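Local coordinates for protein isocitrate dehydrogenase [NAD] subunit 2, mitochondrial (Saccharomyces cerevisiae, PDB 3BLX) that catalyses, with its partner subunit IDH1 in an octamer, the NAD-dependent oxidative decarboxylation of isocitrate to 2-oxoglutarate in the citric acid cycle and also binds RNA, at residues T23-E28 with Q75-N80. Numbering follows the deposited sequence.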
loop_
_atom_site.group_PDB
_atom_site.type_symbol
_atom_site.label_atom_id
_atom_site.label_comp_id
_atom_site.label_asym_id
_atom_site.label_seq_id
_atom_site.Cartn_x
_atom_site.Cartn_y
_atom_site.Cartn_z
ATOM N N THR B 23 56.403 24.740 22.255
ATOM C CA THR B 23 54.961 24.903 22.424
ATOM C C THR B 23 54.185 23.744 21.784
ATOM O O THR B 23 54.404 23.415 20.617
ATOM C CB THR B 23 54.479 26.241 21.828
ATOM O OG1 THR B 23 55.288 26.581 20.692
ATOM C CG2 THR B 23 54.589 27.347 22.859
ATOM N N VAL B 24 53.285 23.133 22.554
ATOM C CA VAL B 24 52.455 22.021 22.089
ATOM C C VAL B 24 50.965 22.163 22.480
ATOM O O VAL B 24 50.627 22.137 23.662
ATOM C CB VAL B 24 52.989 20.687 22.641
ATOM C CG1 VAL B 24 52.026 19.555 22.325
ATOM C CG2 VAL B 24 54.368 20.389 22.084
ATOM N N SER B 25 50.080 22.298 21.491
ATOM C CA SER B 25 48.644 22.409 21.755
ATOM C C SER B 25 48.167 21.148 22.451
ATOM O O SER B 25 48.766 20.099 22.292
ATOM C CB SER B 25 47.875 22.610 20.454
ATOM O OG SER B 25 48.294 23.768 19.762
ATOM N N PHE B 26 47.098 21.230 23.230
ATOM C CA PHE B 26 46.614 20.021 23.874
ATOM C C PHE B 26 45.262 19.455 23.396
ATOM O O PHE B 26 45.233 18.494 22.633
ATOM C CB PHE B 26 46.645 20.141 25.384
ATOM C CG PHE B 26 46.954 18.849 26.060
ATOM C CD1 PHE B 26 48.235 18.572 26.484
ATOM C CD2 PHE B 26 45.976 17.888 26.235
ATOM C CE1 PHE B 26 48.534 17.372 27.093
ATOM C CE2 PHE B 26 46.268 16.678 26.838
ATOM C CZ PHE B 26 47.551 16.422 27.270
ATOM N N ILE B 27 44.151 20.031 23.837
ATOM C CA ILE B 27 42.841 19.432 23.582
ATOM C C ILE B 27 42.691 18.249 24.499
ATOM O O ILE B 27 42.904 17.122 24.096
ATOM C CB ILE B 27 42.652 18.908 22.135
ATOM C CG1 ILE B 27 43.134 19.921 21.105
ATOM C CG2 ILE B 27 41.181 18.501 21.893
ATOM C CD1 ILE B 27 43.099 19.410 19.699
ATOM N N GLU B 28 42.322 18.510 25.740
ATOM C CA GLU B 28 42.191 17.454 26.719
ATOM C C GLU B 28 40.963 16.604 26.463
ATOM O O GLU B 28 40.864 15.491 26.967
ATOM C CB GLU B 28 42.157 18.049 28.130
ATOM C CG GLU B 28 43.300 19.026 28.380
ATOM C CD GLU B 28 43.543 19.310 29.850
ATOM O OE1 GLU B 28 42.736 18.850 30.693
ATOM O OE2 GLU B 28 44.546 19.997 30.154
ATOM N N GLN B 75 44.278 28.663 15.150
ATOM C CA GLN B 75 45.479 29.493 15.212
ATOM C C GLN B 75 46.538 28.876 16.112
ATOM O O GLN B 75 47.724 28.849 15.778
ATOM C CB GLN B 75 45.131 30.897 15.703
ATOM C CG GLN B 75 44.109 31.601 14.835
ATOM C CD GLN B 75 44.506 31.604 13.372
ATOM O OE1 GLN B 75 45.701 31.647 13.031
ATOM N NE2 GLN B 75 43.505 31.558 12.492
ATOM N N SER B 76 46.097 28.381 17.260
ATOM C CA SER B 76 46.986 27.728 18.205
ATOM C C SER B 76 47.749 26.541 17.599
ATOM O O SER B 76 48.957 26.404 17.785
ATOM C CB SER B 76 46.181 27.264 19.414
ATOM O OG SER B 76 46.972 26.446 20.253
ATOM N N ILE B 77 47.036 25.679 16.881
ATOM C CA ILE B 77 47.619 24.460 16.339
ATOM C C ILE B 77 48.405 24.754 15.072
ATOM O O ILE B 77 49.440 24.152 14.849
ATOM C CB ILE B 77 46.538 23.400 16.062
ATOM C CG1 ILE B 77 45.796 23.068 17.346
ATOM C CG2 ILE B 77 47.150 22.152 15.526
ATOM C CD1 ILE B 77 44.692 22.102 17.151
ATOM N N THR B 78 47.924 25.685 14.248
ATOM C CA THR B 78 48.639 26.071 13.028
ATOM C C THR B 78 50.006 26.648 13.381
ATOM O O THR B 78 50.981 26.513 12.630
ATOM C CB THR B 78 47.868 27.127 12.209
ATOM O OG1 THR B 78 46.578 26.619 11.850
ATOM C CG2 THR B 78 48.643 27.497 10.944
ATOM N N LYS B 79 50.063 27.296 14.537
ATOM C CA LYS B 79 51.282 27.936 14.997
ATOM C C LYS B 79 52.244 26.937 15.618
ATOM O O LYS B 79 53.435 26.974 15.337
ATOM C CB LYS B 79 50.958 29.021 16.021
ATOM C CG LYS B 79 52.198 29.669 16.649
ATOM C CD LYS B 79 51.949 30.058 18.112
ATOM C CE LYS B 79 50.604 30.769 18.290
ATOM N NZ LYS B 79 50.139 30.740 19.712
ATOM N N ASN B 80 51.727 26.060 16.474
ATOM C CA ASN B 80 52.567 25.103 17.196
ATOM C C ASN B 80 53.033 23.928 16.339
ATOM O O ASN B 80 54.086 23.339 16.603
ATOM C CB ASN B 80 51.834 24.577 18.422
ATOM C CG ASN B 80 51.538 25.659 19.424
ATOM O OD1 ASN B 80 52.114 26.744 19.370
ATOM N ND2 ASN B 80 50.632 25.375 20.346
#
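Ser25 and Asn80 meet through a hydrogen bond from Asn80 ND2 to Ser25 OG, 2.9 Å long and bent to 134° at the hydrogen, with OG tilted 30° out of the amide plane. Ser25 OG also bonds Ser76 OG at 3.0 Å; a serine suits this spot because its oxygen can both give and accept. Ser76 carries its OG trans to its own N (chi1 171°), which puts the hydroxyl beside Ser25. Asparagine offers an acceptor besides its N-H donors: OD1 of Asn80 takes a weak bond from Thr23 OG1 at 3.4 Å. Beyond Ser25, Ile27 and Ile77 are long enough to touch through their CD1 methyls, 4.0 Å apart. With an alanine in place of Asn80, Ser25 OG and Glu54 OE1 would probably lose their shared amide donor. The contact joins residues 23-28, at and after the end of strand 22-23, to the last turn of helix 71-80, while backbone hydrogen bonds tie Ser25 to Val82 and Ile27 to Gly86, along edge strand 82-85 of the main sheet within this chain. Buried Ser25, Ser76 and Asn80 satisfy one another and Glu54, so matched polar groups probably hold the segment, the isoleucine pair adding a small apolar contact.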